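Local coordinates for glycosyl hydrolase (Rhizobium leguminosarum bv. trifolii, PDB 5NDX), which probably hydrolyses O-glycosidic bonds as a family 39 glycoside hydrolase and is the bacterial orthologue of human alpha-L-iduronidase, at residues Glu13-Phe18 against Leu375-Lys381; Ile292-Asp296 against Leu395-Pro399. The protein carries 2 engineered substitutions. All coordinates share one frame; numbering follows the deposited sequence.

Interaction 1 of 2, residues Glu13-Phe18 against Leu375-Lys381. With SO4 (sulfate ion), chain K.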
loop_
_atom_site.group_PDB
_atom_site.type_symbol
_atom_site.label_atom_id
_atom_site.label_comp_id
_atom_site.label_asym_id
_atom_site.label_seq_id
_atom_site.Cartn_x
_atom_site.Cartn_y
_atom_site.Cartn_z
ATOM N N GLU A 13 -15.641 19.191 15.895
ATOM C CA GLU A 13 -16.704 18.242 16.001
ATOM C C GLU A 13 -16.404 16.825 15.443
ATOM O O GLU A 13 -16.503 16.583 14.220
ATOM C CB GLU A 13 -17.927 18.817 15.345
ATOM C CG GLU A 13 -19.078 17.828 15.439
ATOM C CD GLU A 13 -20.348 18.490 15.869
ATOM O OE1 GLU A 13 -20.299 19.223 16.910
ATOM O OE2 GLU A 13 -21.351 18.273 15.150
ATOM N N ALA A 14 -16.118 15.901 16.356
ATOM C CA ALA A 14 -15.848 14.494 16.079
ATOM C C ALA A 14 -17.128 13.763 15.741
ATOM O O ALA A 14 -18.121 13.916 16.426
ATOM C CB ALA A 14 -15.186 13.849 17.298
ATOM N N VAL A 15 -17.123 13.013 14.643
ATOM C CA VAL A 15 -18.280 12.254 14.196
ATOM C C VAL A 15 -18.158 10.778 14.599
ATOM O O VAL A 15 -19.128 10.194 15.042
ATOM C CB VAL A 15 -18.493 12.383 12.665
ATOM C CG1 VAL A 15 -19.662 11.520 12.182
ATOM C CG2 VAL A 15 -18.776 13.828 12.289
ATOM N N ARG A 16 -16.974 10.181 14.403
ATOM C CA ARG A 16 -16.696 8.785 14.666
ATOM C C ARG A 16 -15.171 8.526 14.548
ATOM O O ARG A 16 -14.436 9.354 14.005
ATOM C CB ARG A 16 -17.477 7.892 13.680
ATOM C CG ARG A 16 -17.273 8.221 12.223
ATOM C CD ARG A 16 -17.867 7.137 11.310
ATOM N NE ARG A 16 -17.800 7.664 9.962
ATOM C CZ ARG A 16 -16.929 7.338 8.997
ATOM N NH1 ARG A 16 -16.039 6.378 9.122
ATOM N NH2 ARG A 16 -17.011 7.997 7.865
ATOM N N PRO A 17 -14.693 7.384 15.055
ATOM C CA PRO A 17 -13.313 7.020 14.780
ATOM C C PRO A 17 -13.069 6.783 13.279
ATOM O O PRO A 17 -13.998 6.530 12.524
ATOM C CB PRO A 17 -13.123 5.693 15.547
ATOM C CG PRO A 17 -14.313 5.570 16.480
ATOM C CD PRO A 17 -15.414 6.314 15.778
ATOM N N PHE A 18 -11.822 6.938 12.865
ATOM C CA PHE A 18 -11.422 6.707 11.488
ATOM C C PHE A 18 -10.257 5.750 11.518
ATOM O O PHE A 18 -9.286 6.004 12.217
ATOM C CB PHE A 18 -10.965 8.010 10.819
ATOM C CG PHE A 18 -10.693 7.843 9.374
ATOM C CD1 PHE A 18 -11.755 7.638 8.483
ATOM C CD2 PHE A 18 -9.385 7.777 8.907
ATOM C CE1 PHE A 18 -11.501 7.463 7.138
ATOM C CE2 PHE A 18 -9.139 7.605 7.572
ATOM C CZ PHE A 18 -10.192 7.425 6.687
ATOM N N LEU A 375 -3.619 10.539 7.014
ATOM C CA LEU A 375 -4.900 10.783 7.615
ATOM C C LEU A 375 -4.874 10.490 9.119
ATOM O O LEU A 375 -4.059 9.726 9.604
ATOM C CB LEU A 375 -5.988 9.981 6.924
ATOM C CG LEU A 375 -6.405 10.501 5.531
ATOM C CD1 LEU A 375 -7.146 9.451 4.714
ATOM C CD2 LEU A 375 -7.230 11.759 5.662
ATOM N N GLY A 376 -5.756 11.178 9.822
ATOM C CA GLY A 376 -5.893 11.081 11.254
ATOM C C GLY A 376 -6.784 9.963 11.739
ATOM O O GLY A 376 -7.074 9.041 10.995
ATOM N N ASP A 377 -7.218 10.056 13.006
ATOM C CA ASP A 377 -7.880 8.918 13.656
ATOM C C ASP A 377 -9.337 9.228 14.002
ATOM O O ASP A 377 -10.026 8.406 14.625
ATOM C CB ASP A 377 -7.114 8.482 14.895
ATOM C CG ASP A 377 -7.117 9.576 16.005
ATOM O OD1 ASP A 377 -7.764 10.673 15.888
ATOM O OD2 ASP A 377 -6.416 9.334 17.001
ATOM N N THR A 378 -9.824 10.393 13.594
ATOM C CA THR A 378 -11.192 10.768 13.903
ATOM C C THR A 378 -11.808 11.492 12.716
ATOM O O THR A 378 -11.189 12.397 12.176
ATOM C CB THR A 378 -11.209 11.694 15.156
ATOM O OG1 THR A 378 -10.494 11.081 16.236
ATOM C CG2 THR A 378 -12.561 11.895 15.607
ATOM N N VAL A 379 -13.017 11.117 12.314
ATOM C CA VAL A 379 -13.746 11.856 11.273
ATOM C C VAL A 379 -14.332 13.140 11.853
ATOM O O VAL A 379 -14.897 13.123 12.917
ATOM C CB VAL A 379 -14.827 10.987 10.632
ATOM C CG1 VAL A 379 -15.623 11.765 9.596
ATOM C CG2 VAL A 379 -14.193 9.745 9.993
ATOM N N CYS A 380 -14.148 14.251 11.165
ATOM C CA CYS A 380 -14.754 15.558 11.530
ATOM C C CYS A 380 -15.990 15.819 10.723
ATOM O O CYS A 380 -16.126 15.329 9.606
ATOM C CB CYS A 380 -13.901 16.728 11.070
ATOM S SG CYS A 380 -12.248 16.717 11.580
ATOM N N LYS A 381 -16.823 16.691 11.239
ATOM C CA LYS A 381 -18.032 17.113 10.547
ATOM C C LYS A 381 -17.664 17.964 9.329
ATOM O O LYS A 381 -16.772 18.808 9.381
ATOM C CB LYS A 381 -18.888 17.894 11.520
ATOM C CG LYS A 381 -20.159 18.548 10.994
ATOM C CD LYS A 381 -20.555 19.675 11.987
ATOM C CE LYS A 381 -21.414 20.795 11.395
ATOM N NZ LYS A 381 -22.807 20.290 11.180
HETATM S S SO4 K . -19.792 10.135 8.538
HETATM O O1 SO4 K . -19.931 11.626 8.631
HETATM O O2 SO4 K . -21.120 9.452 8.516
HETATM O O3 SO4 K . -19.062 9.611 9.713
HETATM O O4 SO4 K . -19.015 9.831 7.306
#

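Interaction 2 of 2, residues Ile292-Asp296 against Leu395-Pro399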
loop_
_atom_site.group_PDB
_atom_site.type_symbol
_atom_site.label_atom_id
_atom_site.label_comp_id
_atom_site.label_asym_id
_atom_site.label_seq_id
_atom_site.Cartn_x
_atom_site.Cartn_y
_atom_site.Cartn_z
ATOM N N ILE A 292 -11.618 3.585 -1.682
ATOM C CA ILE A 292 -11.530 3.740 -0.247
ATOM C C ILE A 292 -12.675 4.565 0.310
ATOM O O ILE A 292 -13.346 4.147 1.282
ATOM C CB ILE A 292 -10.154 4.303 0.160
ATOM C CG1 ILE A 292 -9.108 3.174 -0.016
ATOM C CG2 ILE A 292 -10.204 4.892 1.572
ATOM C CD1 ILE A 292 -7.657 3.629 -0.100
ATOM N N GLU A 293 -12.935 5.729 -0.295
ATOM C CA GLU A 293 -13.974 6.580 0.247
ATOM C C GLU A 293 -15.366 5.919 0.176
ATOM O O GLU A 293 -16.186 6.083 1.092
ATOM C CB GLU A 293 -13.956 7.945 -0.430
ATOM C CG GLU A 293 -14.897 8.957 0.189
ATOM C CD GLU A 293 -16.330 8.922 -0.334
ATOM O OE1 GLU A 293 -16.610 8.316 -1.386
ATOM O OE2 GLU A 293 -17.176 9.581 0.323
ATOM N N GLN A 294 -15.633 5.191 -0.900
ATOM C CA GLN A 294 -16.868 4.444 -1.027
ATOM C C GLN A 294 -17.027 3.376 0.078
ATOM O O GLN A 294 -18.124 3.187 0.616
ATOM C CB GLN A 294 -16.967 3.759 -2.400
ATOM C CG GLN A 294 -17.204 4.702 -3.565
ATOM C CD GLN A 294 -16.906 4.052 -4.920
ATOM O OE1 GLN A 294 -16.301 3.004 -5.018
ATOM N NE2 GLN A 294 -17.266 4.721 -5.956
ATOM N N HIS A 295 -15.963 2.648 0.376
ATOM C CA HIS A 295 -16.024 1.692 1.472
ATOM C C HIS A 295 -16.284 2.402 2.818
ATOM O O HIS A 295 -17.081 1.928 3.631
ATOM C CB HIS A 295 -14.737 0.863 1.550
ATOM C CG HIS A 295 -14.696 -0.245 0.567
ATOM N ND1 HIS A 295 -14.437 -0.034 -0.770
ATOM C CD2 HIS A 295 -14.880 -1.584 0.719
ATOM C CE1 HIS A 295 -14.490 -1.195 -1.407
ATOM N NE2 HIS A 295 -14.748 -2.150 -0.525
ATOM N N ASP A 296 -15.623 3.528 3.045
ATOM C CA ASP A 296 -15.819 4.268 4.274
ATOM C C ASP A 296 -17.274 4.789 4.401
ATOM O O ASP A 296 -17.910 4.608 5.447
ATOM C CB ASP A 296 -14.824 5.425 4.395
ATOM C CG ASP A 296 -14.868 6.087 5.769
ATOM O OD1 ASP A 296 -14.531 5.465 6.810
ATOM O OD2 ASP A 296 -15.230 7.249 5.789
ATOM N N LEU A 395 -16.627 14.223 -6.779
ATOM C CA LEU A 395 -15.940 14.970 -5.712
ATOM C C LEU A 395 -16.277 14.375 -4.342
ATOM O O LEU A 395 -17.443 14.397 -3.887
ATOM C CB LEU A 395 -16.269 16.475 -5.772
ATOM C CG LEU A 395 -15.409 17.347 -4.855
ATOM C CD1 LEU A 395 -13.956 17.369 -5.311
ATOM C CD2 LEU A 395 -15.950 18.773 -4.902
ATOM N N ALA A 396 -15.241 13.832 -3.689
ATOM C CA ALA A 396 -15.376 13.130 -2.419
ATOM C C ALA A 396 -14.336 13.644 -1.430
ATOM O O ALA A 396 -13.319 14.283 -1.796
ATOM C CB ALA A 396 -15.227 11.614 -2.632
ATOM N N ILE A 397 -14.608 13.408 -0.158
ATOM C CA ILE A 397 -13.744 13.911 0.902
ATOM C C ILE A 397 -13.531 12.908 2.050
ATOM O O ILE A 397 -14.438 12.171 2.370
ATOM C CB ILE A 397 -14.296 15.246 1.397
ATOM C CG1 ILE A 397 -13.251 15.949 2.271
ATOM C CG2 ILE A 397 -15.621 15.073 2.166
ATOM C CD1 ILE A 397 -13.614 17.382 2.520
ATOM N N LEU A 398 -12.316 12.842 2.616
ATOM C CA LEU A 398 -12.035 12.104 3.878
ATOM C C LEU A 398 -11.472 13.158 4.845
ATOM O O LEU A 398 -10.295 13.519 4.762
ATOM C CB LEU A 398 -11.040 10.960 3.676
ATOM C CG LEU A 398 -11.483 9.854 2.689
ATOM C CD1 LEU A 398 -10.295 9.024 2.267
ATOM C CD2 LEU A 398 -12.562 8.967 3.323
ATOM N N PRO A 399 -12.315 13.676 5.746
ATOM C CA PRO A 399 -11.943 14.771 6.604
ATOM C C PRO A 399 -11.647 14.259 7.984
ATOM O O PRO A 399 -12.542 13.711 8.614
ATOM C CB PRO A 399 -13.186 15.654 6.590
ATOM C CG PRO A 399 -14.310 14.682 6.446
ATOM C CD PRO A 399 -13.765 13.406 5.807
HETATM O O HOH W 1 -17.169 12.230 0.226
HETATM O O HOH W 2 -16.647 10.124 2.893
#

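Interaction 1 of 2, residues Glu13-Phe18 against Leu375-Lys381
Glu13-Val15 runs beside Thr378-Lys381 in an antiparallel sense but strongly splayed, the N-to-C directions of the two short strands 120° apart and the chain turning a corner at Arg16. This strand pairing joins the N-terminal part of the chain to strand 378-385 of the large beta sheet that flanks the TIM barrel. Val15 N gives a nearly straight hydrogen bond to Val379 O (2.8 Å), and Val379 N returns one to Arg16 O (2.8 Å); Lys381 N also binds Glu13 O. Beyond the corner the pattern bends: Phe18 N reaches Asp377 O at 2.9 Å from 65° out of the carbonyl plane, above it and not on a lone pair.

The side chain of Val379 sits between Arg16 and Phe18. Its CG2 lies over the centre of the Arg16 guanidinium, 3.8 Å from CZ. With CG held between its backbone N and carbonyl carbon (chi1 54°) and the chain extended to NE, Arg16 passes over Val379 and presents its NE and NH2 edge to a sulfate, probably from the crystallisation liquor. Arg16 NH2 donates to sulfate O4 at 2.8 Å, and NH2 is shared with a salt bridge to Asp296 of helix 282-300. The NE contact to O3 is too short to be trusted.

At the exposed end, Glu13 OE2 and CG lie against Lys381 CD and CB; Glu13 OE2 and Lys381 NZ are 4.7 Å apart, too far for a salt bridge, though the opposite charges probably still attract. Across the strands Ala14 CB meets Thr378 CG2. The buried Phe18 ring leans obliquely on Val379, its CD1 3.6 Å from CG2, and on Leu375 CD1, while Gly376 O lies at the ring edge, 3.4 Å from Phe18 CD2.

Interaction 2 of 2, residues Ile292-Asp296 against Leu395-Pro399
Glu293 OE2 is gripped by three partners: two waters that lead to the backbone of Ile397, and Arg297 one helical turn on, whose NE forms a salt bridge with it. Water 1 lies 2.7 Å from Glu293 OE2 and accepts a hydrogen bond from Ile397 N at 2.8 Å. Water 2, also 2.7 Å from Glu293 OE2, makes a longer link to Ile397 O (3.1 Å). The carboxylate is thus tied through water to both polar groups of one strand residue, at the edge of strand 395-401 turned toward strand 378-385. Helix 282-300 follows barrel strand 261-263 in the TIM barrel, and it lies across the flanking beta sheet, the two short axes 68° apart and 9.0 Å at their closest.

Beside this bridge the contact is van der Waals packing. Glu293 leaves the helix with CG opposite its backbone N (chi1 -173°) and folds at chi2 (-86°), which lays its carboxylate against Ala396, with Ala396 CB 3.7 Å from Glu293 CD. Leu398 reaches back to the helix through both methyls: CD2 packs on Glu293 CG at 3.9 Å and near Asp296 OD2, while CD1 meets Ile292 CG2 at 4.2 Å, the two side chains crossing at about a right angle. Asp296 spends its charge elsewhere, in a salt bridge to Arg16.

A leucine in place of Glu293 would probably leave Arg297 without its buried mate and both waters without the acceptor that holds them beside Ile397. With the Arg297 bridge and two ordered waters at the same oxygen, the buried negative charge is likely to be stabilised jointly by both, and the helix meets the strand through a hydrated polar bridge flanked by methyl packing.

In the fold
Interactions 1 and 2, with centres about 12 Å apart, meet along the seam between the barrel and its flanking sheet. Strands 378-385 and 395-401 are neighbours there, with a probable hydrogen bond from Cys380 N to Pro399 O (3.1 Å). Helix 282-300 adds a second link: Arg16 NH2 forms a 2.8 Å salt bridge with Asp296 OD2, while Phe18 CE1 packs 3.6 Å from Asp296 OD1. Both contacts lie away from the known ligand-binding residues, yet a bound 4-methylumbelliferyl uronide is about 9 Å from the Asp377 side chain and about 12 Å from that of Asp296. Together they join segment 13-18 and barrel helix 282-300 to strands 378-385 and 395-401.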